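Local coordinates for thermospermine synthase (Medicago truncatula, PDB 6BQ6), which probably transfers an aminopropyl group from decarboxylated S-adenosylmethionine to spermidine, yielding the tetraamine thermospermine and S-methyl-5'-thioadenosine, at residues B[69-74]-B[139-144]; B[246-251]-B[255-260]; B[287-292]-B[296-301]. All coordinates share one frame; numbering follows the deposited sequence.

Contact 1 of 3, residues B[69-74]-B[139-144]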
ATOM      1  N   LYS B  69      12.548   6.491 -15.875  1.00 25.79           N
ATOM      2  CA  LYS B  69      12.339   7.773 -15.286  1.00 27.36           C
ATOM      3  C   LYS B  69      10.909   8.206 -15.526  1.00 27.37           C
ATOM      4  O   LYS B  69      10.418   8.130 -16.670  1.00 29.14           O
ATOM      5  CB  LYS B  69      13.322   8.779 -15.874  1.00 30.44           C
ATOM      6  CG  LYS B  69      14.761   8.481 -15.495  1.00 33.74           C
ATOM      7  CD  LYS B  69      15.722   9.496 -16.137  1.00 37.31           C
ATOM      8  CE  LYS B  69      17.099   9.513 -15.454  1.00 40.54           C
ATOM      9  NZ  LYS B  69      17.473   8.250 -14.722  1.00 41.85           N
ATOM     10  N   ALA B  70      10.233   8.648 -14.478  1.00 24.83           N
ATOM     11  CA  ALA B  70       8.830   8.981 -14.565  1.00 23.76           C
ATOM     12  C   ALA B  70       8.595  10.366 -14.017  1.00 24.41           C
ATOM     13  O   ALA B  70       9.042  10.670 -12.902  1.00 23.86           O
ATOM     14  CB  ALA B  70       8.024   7.980 -13.769  1.00 24.25           C
ATOM     15  N   LEU B  71       7.878  11.169 -14.806  1.00 22.83           N
ATOM     16  CA  LEU B  71       7.516  12.513 -14.425  1.00 22.52           C
ATOM     17  C   LEU B  71       6.146  12.430 -13.782  1.00 22.09           C
ATOM     18  O   LEU B  71       5.200  11.925 -14.397  1.00 22.62           O
ATOM     19  CB  LEU B  71       7.526  13.431 -15.631  1.00 22.97           C
ATOM     20  CG  LEU B  71       7.103  14.876 -15.357  1.00 23.70           C
ATOM     21  CD1 LEU B  71       8.144  15.614 -14.507  1.00 24.62           C
ATOM     22  CD2 LEU B  71       6.835  15.619 -16.662  1.00 25.38           C
ATOM     23  N   VAL B  72       6.035  12.948 -12.573  1.00 23.07           N
ATOM     24  CA  VAL B  72       4.791  12.966 -11.806  1.00 24.83           C
ATOM     25  C   VAL B  72       4.416  14.377 -11.426  1.00 26.48           C
ATOM     26  O   VAL B  72       5.246  15.092 -10.888  1.00 25.66           O
ATOM     27  CB  VAL B  72       4.986  12.095 -10.541  1.00 26.19           C
ATOM     28  CG1 VAL B  72       3.737  12.013  -9.656  1.00 27.78           C
ATOM     29  CG2 VAL B  72       5.420  10.707 -10.983  1.00 26.31           C
ATOM     30  N   LEU B  73       3.164  14.764 -11.730  1.00 28.76           N
ATOM     31  CA  LEU B  73       2.680  16.100 -11.413  1.00 32.95           C
ATOM     32  C   LEU B  73       1.496  15.959 -10.481  1.00 34.64           C
ATOM     33  O   LEU B  73       0.535  15.267 -10.816  1.00 37.62           O
ATOM     34  CB  LEU B  73       2.264  16.874 -12.644  1.00 33.49           C
ATOM     35  CG  LEU B  73       3.354  17.179 -13.668  1.00 34.68           C
ATOM     36  CD1 LEU B  73       2.789  17.994 -14.819  1.00 36.09           C
ATOM     37  CD2 LEU B  73       4.589  17.855 -13.080  1.00 35.21           C
ATOM     38  N   ASP B  74       1.611  16.565  -9.308  1.00 38.79           N
ATOM     39  CA  ASP B  74       0.592  16.461  -8.235  1.00 42.17           C
ATOM     40  C   ASP B  74       0.210  15.002  -7.971  1.00 41.90           C
ATOM     41  O   ASP B  74      -0.959  14.652  -7.903  1.00 43.87           O
ATOM     42  CB  ASP B  74      -0.623  17.345  -8.574  1.00 43.13           C
ATOM     43  CG  ASP B  74      -0.488  18.798  -8.038  1.00 44.67           C
ATOM     44  OD1 ASP B  74       0.269  19.077  -7.067  1.00 44.97           O
ATOM     45  OD2 ASP B  74      -1.188  19.655  -8.583  1.00 45.53           O
ATOM     46  N   GLU B 139      10.615  24.578 -17.465  1.00 25.09           N
ATOM     47  CA  GLU B 139      12.037  24.739 -17.137  1.00 26.85           C
ATOM     48  C   GLU B 139      12.604  23.466 -16.507  1.00 26.01           C
ATOM     49  O   GLU B 139      13.741  23.084 -16.803  1.00 24.62           O
ATOM     50  CB  GLU B 139      12.219  25.960 -16.257  1.00 29.41           C
ATOM     51  CG  GLU B 139      12.048  27.275 -17.028  1.00 32.57           C
ATOM     52  CD  GLU B 139      13.125  27.504 -18.108  1.00 36.30           C
ATOM     53  OE1 GLU B 139      14.283  27.051 -17.960  1.00 41.92           O
ATOM     54  OE2 GLU B 139      12.797  28.071 -19.153  1.00 40.52           O
ATOM     55  N   PHE B 140      11.788  22.797 -15.686  1.00 23.45           N
ATOM     56  CA  PHE B 140      12.188  21.525 -15.097  1.00 24.60           C
ATOM     57  C   PHE B 140      12.498  20.520 -16.202  1.00 24.03           C
ATOM     58  O   PHE B 140      13.551  19.897 -16.214  1.00 24.19           O
ATOM     59  CB  PHE B 140      11.092  20.986 -14.209  1.00 25.11           C
ATOM     60  CG  PHE B 140      11.472  19.716 -13.523  1.00 25.88           C
ATOM     61  CD1 PHE B 140      12.242  19.756 -12.401  1.00 27.66           C
ATOM     62  CD2 PHE B 140      11.140  18.512 -14.052  1.00 25.60           C
ATOM     63  CE1 PHE B 140      12.658  18.590 -11.793  1.00 29.35           C
ATOM     64  CE2 PHE B 140      11.533  17.320 -13.439  1.00 27.09           C
ATOM     65  CZ  PHE B 140      12.285  17.364 -12.307  1.00 28.57           C
ATOM     66  N   CYS B 141      11.563  20.372 -17.138  1.00 22.47           N
ATOM     67  CA  CYS B 141      11.721  19.368 -18.198  1.00 22.27           C
ATOM     68  C   CYS B 141      12.838  19.733 -19.165  1.00 23.50           C
ATOM     69  O   CYS B 141      13.539  18.876 -19.636  1.00 24.05           O
ATOM     70  CB  CYS B 141      10.402  19.140 -18.907  1.00 22.33           C
ATOM     71  SG  CYS B 141       9.192  18.381 -17.813  1.00 23.41           S
ATOM     72  N   LYS B 142      12.996  21.019 -19.461  1.00 24.79           N
ATOM     73  CA  LYS B 142      14.079  21.438 -20.322  1.00 26.91           C
ATOM     74  C   LYS B 142      15.433  21.011 -19.764  1.00 26.95           C
ATOM     75  O   LYS B 142      16.377  20.673 -20.516  1.00 27.08           O
ATOM     76  CB  LYS B 142      14.040  22.945 -20.483  1.00 30.05           C
ATOM     77  CG  LYS B 142      15.067  23.461 -21.436  1.00 34.68           C
ATOM     78  CD  LYS B 142      14.714  24.876 -21.903  1.00 38.18           C
ATOM     79  CE  LYS B 142      15.778  25.372 -22.880  1.00 43.68           C
ATOM     80  NZ  LYS B 142      15.239  26.329 -23.902  1.00 47.75           N
ATOM     81  N   SER B 143      15.530  21.015 -18.453  1.00 25.41           N
ATOM     82  CA  SER B 143      16.764  20.597 -17.775  1.00 27.14           C
ATOM     83  C   SER B 143      16.906  19.099 -17.531  1.00 27.70           C
ATOM     84  O   SER B 143      18.026  18.538 -17.638  1.00 28.86           O
ATOM     85  CB  SER B 143      16.913  21.349 -16.446  1.00 29.16           C
ATOM     86  OG  SER B 143      17.639  22.541 -16.695  1.00 31.45           O
ATOM     87  N   TYR B 144      15.804  18.442 -17.189  1.00 27.32           N
ATOM     88  CA  TYR B 144      15.854  17.048 -16.743  1.00 28.20           C
ATOM     89  C   TYR B 144      15.410  15.993 -17.704  1.00 28.49           C
ATOM     90  O   TYR B 144      15.763  14.836 -17.503  1.00 29.83           O
ATOM     91  CB  TYR B 144      15.066  16.906 -15.465  1.00 28.11           C
ATOM     92  CG  TYR B 144      15.750  17.638 -14.323  1.00 29.86           C
ATOM     93  CD1 TYR B 144      16.959  17.189 -13.823  1.00 32.91           C
ATOM     94  CD2 TYR B 144      15.191  18.779 -13.756  1.00 30.62           C
ATOM     95  CE1 TYR B 144      17.577  17.855 -12.752  1.00 34.35           C
ATOM     96  CE2 TYR B 144      15.812  19.443 -12.714  1.00 31.82           C
ATOM     97  CZ  TYR B 144      17.002  18.979 -12.229  1.00 32.94           C
ATOM     98  OH  TYR B 144      17.598  19.609 -11.163  1.00 35.27           O
TER
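Leu71 on the extended segment 69-74 faces Phe140 and Cys141 on the helical segment 139-144, and the two backbones come closest at Leu71 and Cys141, whose CA atoms still stand 8.9 Å apart. At that spacing only side chains can bridge the gap, and this strand-on-helix contact is a worked example of how one branched residue can do so. Leu71 divides its two methyls between two neighbours on the helix. CD1 approaches the ring of Phe140 obliquely, 3.9 Å from CE2, while CD2 reaches 3.8 Å from the SG of Cys141. The leucine fork therefore straddles two consecutive helical residues, and it slides past the phenylalanine in the opposite direction. Leu71 carries its CG trans to the backbone N (chi1 178°), which sends the fork toward the helix; Cys141 holds its SG beside its own N (chi1 -66°), placing the sulfur next to CD2. One turn further along the helix, Tyr144 brings its CD2 3.2 Å above the plane of the Phe140 ring, near the rim, which probably restricts the swing of that ring. All three touching residues are buried and the contact is wholly apolar. It joins the four-stranded antiparallel sheet that holds strand 70-73 to the Rossmann-like domain: Phe140 also rests on Leu61 of strand 58-64 and meets the ring of His50, Leu71 pairs through its backbone with Gln78 and Ser79 on strand 76-80, and the side chains of Leu71 and Cys141 both touch Glu112, in a loop ahead of helix 114-120.

Contact 2 of 3, residues B[246-251]-B[255-260]. With TER (N-(3-amino-propyl)-N-(5-aminopropyl)-1,4-diaminobutane), chain F.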
ATOM      1  N   PRO B 246     -12.148   9.439 -33.107  1.00 20.75           N
ATOM      2  CA  PRO B 246     -11.608   9.040 -31.822  1.00 19.72           C
ATOM      3  C   PRO B 246     -10.742   7.806 -32.033  1.00 19.08           C
ATOM      4  O   PRO B 246     -11.026   6.971 -32.923  1.00 19.72           O
ATOM      5  CB  PRO B 246     -12.855   8.700 -30.994  1.00 20.19           C
ATOM      6  CG  PRO B 246     -13.831   8.223 -31.997  1.00 21.01           C
ATOM      7  CD  PRO B 246     -13.555   8.998 -33.269  1.00 21.46           C
ATOM      8  N   TYR B 247      -9.675   7.745 -31.262  1.00 18.32           N
ATOM      9  CA  TYR B 247      -8.741   6.623 -31.360  1.00 18.06           C
ATOM     10  C   TYR B 247      -8.029   6.387 -30.068  1.00 17.68           C
ATOM     11  O   TYR B 247      -8.025   7.238 -29.164  1.00 17.02           O
ATOM     12  CB  TYR B 247      -7.793   6.816 -32.540  1.00 18.09           C
ATOM     13  CG  TYR B 247      -6.842   7.965 -32.451  1.00 17.14           C
ATOM     14  CD1 TYR B 247      -7.250   9.237 -32.760  1.00 17.71           C
ATOM     15  CD2 TYR B 247      -5.494   7.754 -32.184  1.00 17.08           C
ATOM     16  CE1 TYR B 247      -6.362  10.292 -32.725  1.00 17.50           C
ATOM     17  CE2 TYR B 247      -4.591   8.814 -32.172  1.00 17.34           C
ATOM     18  CZ  TYR B 247      -5.022  10.058 -32.469  1.00 17.35           C
ATOM     19  OH  TYR B 247      -4.185  11.146 -32.391  1.00 18.28           O
ATOM     20  N   SER B 248      -7.521   5.176 -29.884  1.00 17.40           N
ATOM     21  CA  SER B 248      -6.964   4.801 -28.595  1.00 17.34           C
ATOM     22  C   SER B 248      -5.830   3.799 -28.685  1.00 17.46           C
ATOM     23  O   SER B 248      -5.656   3.125 -29.711  1.00 18.35           O
ATOM     24  CB  SER B 248      -8.088   4.272 -27.690  1.00 18.45           C
ATOM     25  OG  SER B 248      -8.636   3.052 -28.207  1.00 18.99           O
ATOM     26  N   ALA B 249      -5.076   3.683 -27.612  1.00 16.91           N
ATOM     27  CA  ALA B 249      -3.937   2.762 -27.564  1.00 17.49           C
ATOM     28  C   ALA B 249      -3.562   2.527 -26.142  1.00 18.16           C
ATOM     29  O   ALA B 249      -3.668   3.399 -25.318  1.00 18.36           O
ATOM     30  CB  ALA B 249      -2.759   3.376 -28.322  1.00 18.39           C
ATOM     31  N   HIS B 250      -3.072   1.329 -25.862  1.00 18.52           N
ATOM     32  CA  HIS B 250      -2.596   1.027 -24.523  1.00 19.14           C
ATOM     33  C   HIS B 250      -1.282   1.679 -24.182  1.00 19.86           C
ATOM     34  O   HIS B 250      -0.338   1.618 -24.978  1.00 19.35           O
ATOM     35  CB  HIS B 250      -2.401  -0.491 -24.443  1.00 19.77           C
ATOM     36  CG  HIS B 250      -2.045  -1.010 -23.067  1.00 20.52           C
ATOM     37  ND1 HIS B 250      -0.893  -1.709 -22.820  1.00 20.54           N
ATOM     38  CD2 HIS B 250      -2.674  -0.899 -21.878  1.00 21.33           C
ATOM     39  CE1 HIS B 250      -0.806  -1.989 -21.534  1.00 21.08           C
ATOM     40  NE2 HIS B 250      -1.886  -1.511 -20.940  1.00 20.97           N
ATOM     41  N   ILE B 251      -1.204   2.229 -22.974  1.00 20.58           N
ATOM     42  CA  ILE B 251       0.037   2.771 -22.449  1.00 21.79           C
ATOM     43  C   ILE B 251       0.327   2.053 -21.100  1.00 21.39           C
ATOM     44  O   ILE B 251      -0.358   2.249 -20.136  1.00 22.06           O
ATOM     45  CB  ILE B 251      -0.037   4.278 -22.320  1.00 23.79           C
ATOM     46  CG1 ILE B 251      -0.210   4.891 -23.740  1.00 26.15           C
ATOM     47  CG2 ILE B 251       1.247   4.839 -21.715  1.00 24.14           C
ATOM     48  CD1 ILE B 251      -0.774   6.249 -23.682  1.00 29.47           C
ATOM     49  N   ALA B 255      -1.676   2.094 -16.934  1.00 25.87           N
ATOM     50  CA  ALA B 255      -2.600   1.009 -16.585  1.00 27.73           C
ATOM     51  C   ALA B 255      -3.960   1.119 -17.253  1.00 27.39           C
ATOM     52  O   ALA B 255      -4.974   0.768 -16.667  1.00 27.74           O
ATOM     53  CB  ALA B 255      -2.770   0.863 -15.045  1.00 30.83           C
ATOM     54  N   ASP B 256      -3.992   1.665 -18.478  1.00 23.19           N
ATOM     55  CA  ASP B 256      -5.227   1.764 -19.192  1.00 22.27           C
ATOM     56  C   ASP B 256      -4.934   2.015 -20.635  1.00 21.63           C
ATOM     57  O   ASP B 256      -3.782   2.302 -21.030  1.00 19.85           O
ATOM     58  CB  ASP B 256      -6.086   2.915 -18.654  1.00 22.18           C
ATOM     59  CG  ASP B 256      -7.606   2.649 -18.802  1.00 23.53           C
ATOM     60  OD1 ASP B 256      -8.013   1.697 -19.524  1.00 23.32           O
ATOM     61  OD2 ASP B 256      -8.347   3.438 -18.213  1.00 24.08           O
ATOM     62  N   ILE B 257      -5.983   1.832 -21.401  1.00 21.01           N
ATOM     63  CA  ILE B 257      -6.045   2.317 -22.759  1.00 19.72           C
ATOM     64  C   ILE B 257      -6.206   3.850 -22.589  1.00 19.00           C
ATOM     65  O   ILE B 257      -6.981   4.306 -21.749  1.00 19.76           O
ATOM     66  CB  ILE B 257      -7.239   1.722 -23.506  1.00 19.84           C
ATOM     67  CG1 ILE B 257      -7.160   0.201 -23.558  1.00 21.15           C
ATOM     68  CG2 ILE B 257      -7.323   2.269 -24.902  1.00 19.40           C
ATOM     69  CD1 ILE B 257      -5.953  -0.319 -24.284  1.00 21.71           C
ATOM     70  N   TRP B 258      -5.492   4.615 -23.380  1.00 19.08           N
ATOM     71  CA  TRP B 258      -5.657   6.048 -23.444  1.00 18.35           C
ATOM     72  C   TRP B 258      -6.260   6.486 -24.786  1.00 17.72           C
ATOM     73  O   TRP B 258      -6.082   5.817 -25.820  1.00 16.68           O
ATOM     74  CB  TRP B 258      -4.281   6.727 -23.252  1.00 18.99           C
ATOM     75  CG  TRP B 258      -4.430   8.006 -22.565  1.00 19.60           C
ATOM     76  CD1 TRP B 258      -4.436   9.290 -23.105  1.00 19.67           C
ATOM     77  CD2 TRP B 258      -4.731   8.158 -21.187  1.00 20.27           C
ATOM     78  NE1 TRP B 258      -4.689  10.198 -22.102  1.00 20.52           N
ATOM     79  CE2 TRP B 258      -4.902   9.541 -20.933  1.00 20.72           C
ATOM     80  CE3 TRP B 258      -4.911   7.258 -20.128  1.00 21.47           C
ATOM     81  CZ2 TRP B 258      -5.177  10.016 -19.636  1.00 21.34           C
ATOM     82  CZ3 TRP B 258      -5.257   7.759 -18.866  1.00 23.00           C
ATOM     83  CH2 TRP B 258      -5.383   9.092 -18.655  1.00 23.23           C
ATOM     84  N   GLY B 259      -6.913   7.649 -24.794  1.00 17.50           N
ATOM     85  CA  GLY B 259      -7.575   8.103 -25.987  1.00 16.43           C
ATOM     86  C   GLY B 259      -7.137   9.469 -26.481  1.00 16.69           C
ATOM     87  O   GLY B 259      -6.607  10.285 -25.720  1.00 16.61           O
ATOM     88  N   TRP B 260      -7.439   9.671 -27.743  1.00 16.53           N
ATOM     89  CA  TRP B 260      -7.245  10.957 -28.432  1.00 17.24           C
ATOM     90  C   TRP B 260      -8.354  11.126 -29.408  1.00 17.52           C
ATOM     91  O   TRP B 260      -9.014  10.154 -29.831  1.00 17.52           O
ATOM     92  CB  TRP B 260      -5.909  10.971 -29.219  1.00 16.54           C
ATOM     93  CG  TRP B 260      -4.733  10.650 -28.374  1.00 17.18           C
ATOM     94  CD1 TRP B 260      -3.909  11.538 -27.680  1.00 17.40           C
ATOM     95  CD2 TRP B 260      -4.199   9.357 -28.097  1.00 17.02           C
ATOM     96  NE1 TRP B 260      -2.944  10.873 -27.005  1.00 18.23           N
ATOM     97  CE2 TRP B 260      -3.117   9.526 -27.194  1.00 17.19           C
ATOM     98  CE3 TRP B 260      -4.544   8.052 -28.478  1.00 17.23           C
ATOM     99  CZ2 TRP B 260      -2.396   8.457 -26.711  1.00 17.86           C
ATOM    100  CZ3 TRP B 260      -3.808   7.022 -27.985  1.00 17.56           C
ATOM    101  CH2 TRP B 260      -2.770   7.218 -27.091  1.00 17.58           C
TER
HETATM  102  N1  TER F 402      -0.053  18.923 -18.344  1.00 54.71           N
HETATM  103  C2  TER F 402       0.568  18.251 -19.466  1.00 51.61           C
HETATM  104  C3  TER F 402      -0.445  17.337 -20.148  1.00 48.87           C
HETATM  105  C4  TER F 402      -0.830  16.139 -19.319  1.00 47.73           C
HETATM  106  N5  TER F 402      -1.575  15.187 -20.110  1.00 49.96           N
HETATM  107  C6  TER F 402      -1.150  13.807 -20.178  1.00 47.19           C
HETATM  108  C7  TER F 402      -2.342  12.866 -20.261  1.00 47.30           C
HETATM  109  C8  TER F 402      -1.920  11.494 -19.767  1.00 47.09           C
HETATM  110  N9  TER F 402      -2.070  11.342 -18.335  1.00 45.86           N
HETATM  111  C10 TER F 402      -1.677  10.092 -17.739  1.00 45.94           C
HETATM  112  C11 TER F 402      -2.434   9.722 -16.483  1.00 46.42           C
HETATM  113  C12 TER F 402      -2.145   8.251 -16.183  1.00 47.80           C
HETATM  114  C13 TER F 402      -2.550   7.831 -14.778  1.00 49.60           C
HETATM  115  N14 TER F 402      -3.804   8.446 -14.381  1.00 52.92           N
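Trp260 lays its CB over one face of the Tyr247 ring, 3.8 Å from the centroid, a CH-pi contact between directly paired residues of an antiparallel hairpin. The phenol gets there because its CG sits between the backbone N and the carbonyl carbon (chi1 66°). The indole then runs along the neighbouring strand: CZ3 lies 3.8 Å from Ala249 CB, and CH2 is 4.1 Å from Ile251 CD1. That same Ile251 methyl meets Trp258 CB at 3.6 Å. Trp258 in turn offers a face of its indole to thermospermine, CZ2 lying 3.6 Å from ligand atom C8, while its NE1 is hydrogen-bonded to Gln217. On the other face of the sheet Ile257 embraces two residues, CG2 against Ser248 CB and CD1 against His250 CB. Backbone bonds set this register: Tyr247 and Trp260 exchange a reciprocal pair, Ala249 and Trp258 another, the bond from Trp258 N to Ala249 O being nearly straight at the hydrogen (171°), although the donor sits above the carbonyl plane. Replacing Tyr247 with an alanine would probably uncover Trp260 CB and leave Cys90 O without the hydroxyl that binds it. Strand 256-264 lies between strands 243-251 and 212-220, antiparallel to both, in the mixed sheet, while helix 84-98 covers the tryptophan-bearing face through Tyr87, Cys90 and Leu91, and Ile257 meets His250 of the second subunit.

Contact 3 of 3, residues B[287-292]-B[296-301]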
ATOM      1  N   ASN B 287       9.188   5.839 -36.811  1.00 27.73           N
ATOM      2  CA  ASN B 287       8.356   5.776 -35.599  1.00 26.48           C
ATOM      3  C   ASN B 287       8.563   4.445 -34.900  1.00 27.46           C
ATOM      4  O   ASN B 287       8.837   3.430 -35.549  1.00 28.61           O
ATOM      5  CB  ASN B 287       6.881   5.916 -35.958  1.00 26.69           C
ATOM      6  CG  ASN B 287       6.502   7.330 -36.348  1.00 26.76           C
ATOM      7  OD1 ASN B 287       7.246   8.259 -36.120  1.00 27.69           O
ATOM      8  ND2 ASN B 287       5.312   7.499 -36.889  1.00 27.22           N
ATOM      9  N   ARG B 288       8.482   4.483 -33.578  1.00 26.68           N
ATOM     10  CA  ARG B 288       8.646   3.309 -32.720  1.00 27.94           C
ATOM     11  C   ARG B 288       7.298   2.604 -32.523  1.00 26.88           C
ATOM     12  O   ARG B 288       7.243   1.375 -32.420  1.00 28.01           O
ATOM     13  CB  ARG B 288       9.276   3.752 -31.392  1.00 30.56           C
ATOM     14  CG  ARG B 288      10.690   4.311 -31.564  1.00 34.20           C
ATOM     15  CD  ARG B 288      11.226   5.044 -30.312  1.00 36.77           C
ATOM     16  NE  ARG B 288      11.400   4.066 -29.240  1.00 38.40           N
ATOM     17  CZ  ARG B 288      11.568   4.315 -27.945  1.00 41.47           C
ATOM     18  NH1 ARG B 288      11.604   5.567 -27.461  1.00 42.70           N
ATOM     19  NH2 ARG B 288      11.690   3.279 -27.103  1.00 41.66           N
ATOM     20  N   TYR B 289       6.205   3.362 -32.452  1.00 23.28           N
ATOM     21  CA  TYR B 289       4.895   2.783 -32.138  1.00 23.34           C
ATOM     22  C   TYR B 289       4.008   2.737 -33.371  1.00 22.27           C
ATOM     23  O   TYR B 289       3.346   1.750 -33.627  1.00 22.70           O
ATOM     24  CB  TYR B 289       4.148   3.558 -31.038  1.00 22.50           C
ATOM     25  CG  TYR B 289       2.830   2.899 -30.735  1.00 23.14           C
ATOM     26  CD1 TYR B 289       2.773   1.702 -30.070  1.00 24.14           C
ATOM     27  CD2 TYR B 289       1.648   3.470 -31.172  1.00 22.73           C
ATOM     28  CE1 TYR B 289       1.534   1.081 -29.830  1.00 24.25           C
ATOM     29  CE2 TYR B 289       0.459   2.874 -30.942  1.00 23.99           C
ATOM     30  CZ  TYR B 289       0.390   1.710 -30.317  1.00 23.86           C
ATOM     31  OH  TYR B 289      -0.854   1.146 -30.141  1.00 27.52           O
ATOM     32  N   LEU B 290       3.945   3.832 -34.106  1.00 22.42           N
ATOM     33  CA  LEU B 290       2.870   4.062 -35.036  1.00 23.30           C
ATOM     34  C   LEU B 290       3.298   3.791 -36.498  1.00 24.09           C
ATOM     35  O   LEU B 290       4.249   4.395 -36.979  1.00 26.01           O
ATOM     36  CB  LEU B 290       2.413   5.502 -34.851  1.00 24.99           C
ATOM     37  CG  LEU B 290       1.068   5.779 -35.455  1.00 26.38           C
ATOM     38  CD1 LEU B 290      -0.093   5.294 -34.595  1.00 26.04           C
ATOM     39  CD2 LEU B 290       0.969   7.257 -35.689  1.00 27.61           C
ATOM     40  N   ASP B 291       2.643   2.836 -37.158  1.00 22.92           N
ATOM     41  CA  ASP B 291       2.580   2.754 -38.609  1.00 22.23           C
ATOM     42  C   ASP B 291       1.117   2.902 -39.009  1.00 23.34           C
ATOM     43  O   ASP B 291       0.235   3.080 -38.141  1.00 20.66           O
ATOM     44  CB  ASP B 291       3.269   1.508 -39.201  1.00 23.55           C
ATOM     45  CG  ASP B 291       2.660   0.208 -38.771  1.00 23.84           C
ATOM     46  OD1 ASP B 291       1.566   0.186 -38.118  1.00 22.58           O
ATOM     47  OD2 ASP B 291       3.293  -0.852 -39.053  1.00 24.27           O
ATOM     48  N   GLY B 292       0.830   2.843 -40.311  1.00 22.62           N
ATOM     49  CA  GLY B 292      -0.525   3.062 -40.759  1.00 23.00           C
ATOM     50  C   GLY B 292      -1.507   2.049 -40.259  1.00 22.66           C
ATOM     51  O   GLY B 292      -2.638   2.433 -39.836  1.00 22.62           O
ATOM     52  N   VAL B 296      -5.024   2.636 -38.049  1.00 21.59           N
ATOM     53  CA  VAL B 296      -6.335   2.120 -38.458  1.00 23.41           C
ATOM     54  C   VAL B 296      -6.907   1.250 -37.356  1.00 23.13           C
ATOM     55  O   VAL B 296      -8.083   1.403 -37.042  1.00 24.39           O
ATOM     56  CB  VAL B 296      -6.272   1.396 -39.816  1.00 25.32           C
ATOM     57  CG1 VAL B 296      -7.530   0.537 -40.041  1.00 26.98           C
ATOM     58  CG2 VAL B 296      -6.028   2.435 -40.894  1.00 26.81           C
ATOM     59  N   SER B 297      -6.065   0.428 -36.731  1.00 23.03           N
ATOM     60  CA  SER B 297      -6.479  -0.421 -35.586  1.00 23.89           C
ATOM     61  C   SER B 297      -6.929   0.457 -34.400  1.00 22.97           C
ATOM     62  O   SER B 297      -8.021   0.266 -33.839  1.00 22.23           O
ATOM     63  CB  SER B 297      -5.312  -1.310 -35.133  1.00 25.37           C
ATOM     64  OG  SER B 297      -5.725  -2.100 -33.981  1.00 27.03           O
ATOM     65  N   SER B 298      -6.122   1.469 -34.085  1.00 21.82           N
ATOM     66  CA  SER B 298      -6.433   2.418 -32.998  1.00 21.39           C
ATOM     67  C   SER B 298      -7.740   3.124 -33.189  1.00 20.28           C
ATOM     68  O   SER B 298      -8.430   3.426 -32.201  1.00 19.48           O
ATOM     69  CB  SER B 298      -5.355   3.498 -32.837  1.00 23.62           C
ATOM     70  OG  SER B 298      -4.182   2.866 -32.310  1.00 29.38           O
ATOM     71  N   SER B 299      -8.055   3.441 -34.435  1.00 20.59           N
ATOM     72  CA  SER B 299      -9.276   4.177 -34.759  1.00 21.15           C
ATOM     73  C   SER B 299     -10.515   3.290 -34.968  1.00 22.73           C
ATOM     74  O   SER B 299     -11.584   3.769 -35.292  1.00 22.82           O
ATOM     75  CB  SER B 299      -9.007   5.143 -35.903  1.00 22.71           C
ATOM     76  OG  SER B 299      -8.718   4.447 -37.059  1.00 24.32           O
ATOM     77  N   THR B 300     -10.355   1.996 -34.773  1.00 22.17           N
ATOM     78  CA  THR B 300     -11.468   1.075 -34.808  1.00 24.05           C
ATOM     79  C   THR B 300     -11.703   0.722 -33.365  1.00 25.19           C
ATOM     80  O   THR B 300     -11.023  -0.149 -32.801  1.00 26.96           O
ATOM     81  CB  THR B 300     -11.110  -0.216 -35.588  1.00 24.36           C
ATOM     82  OG1 THR B 300     -10.608   0.099 -36.910  1.00 24.99           O
ATOM     83  CG2 THR B 300     -12.334  -1.130 -35.663  1.00 25.45           C
ATOM     84  N   LEU B 301     -12.685   1.338 -32.774  1.00 23.72           N
ATOM     85  CA  LEU B 301     -12.939   1.134 -31.354  1.00 23.11           C
ATOM     86  C   LEU B 301     -13.748  -0.165 -31.222  1.00 23.04           C
ATOM     87  O   LEU B 301     -14.303  -0.650 -32.207  1.00 24.39           O
ATOM     88  CB  LEU B 301     -13.724   2.308 -30.802  1.00 23.89           C
ATOM     89  CG  LEU B 301     -12.899   3.589 -30.988  1.00 24.82           C
ATOM     90  CD1 LEU B 301     -13.692   4.731 -30.486  1.00 25.56           C
ATOM     91  CD2 LEU B 301     -11.567   3.466 -30.283  1.00 25.64           C
TER
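Gly292 and Val296 are joined by an i to i+4 backbone bond in the first turn of helix 292-298, a short helix with an aspartate N-cap. The contact and the local bonds around it together illustrate how a small helix is defined at both ends. The backbone supplies the one hydrogen bond between the segments: Val296 N donates to Gly292 O at 3.0 Å, lying in the carbonyl plane with an angle of 163° at the hydrogen.

Packing between the segments is sparse. Val296 CG2 comes within 3.6 Å of Gly292 O because that methyl is turned back beside the backbone N. Tyr289 extends its ring with CG trans to the backbone N (chi1 -179°), bringing its OH to 4.3 Å from Ser298 OG, a separation too long for a hydrogen bond; Ser298 OG is bonded instead to Ser248 O of strand 243-251, with Thr294 O as a further partner.

Hydrogen bonds of side chains shape each segment from within or from its surroundings. Asp291 stands at the N-cap, where its side chain caps a backbone N beyond the segment; OD1 also bonds Thr294 OG1, and OD2 forms a salt bridge with Arg306 of the second subunit. Asn287 ND2 donates to Leu290 O at 3.3 Å, bridging the loop ahead of the cap, with the acceptor in the plane of the amide. At the C-terminal end of the helix the chain folds back on itself, and Thr300 OG1 donates a hydrogen bond to Val296 O at 2.8 Å, tilted 31° from the carbonyl plane.

In the fold
From the N terminus, contact 1 closes the longest loop, 64 residues, bringing strand 70-73 of the four-stranded antiparallel sheet against helix 135-144. The chain then completes the parallel strands before contact 2 closes a tight hairpin at the edge of the mixed sheet. Contact 3 follows after helix 272-282 and spans a single helical turn. The three lie in series, none enclosing or crossing another. Contact 1 stays apart, its nearest atoms about 11 Å from each of the others. Contacts 2 and 3 touch, Ser298 O lying 3.0 Å from Ser248 N in a probable hydrogen bond, and both meet the second subunit.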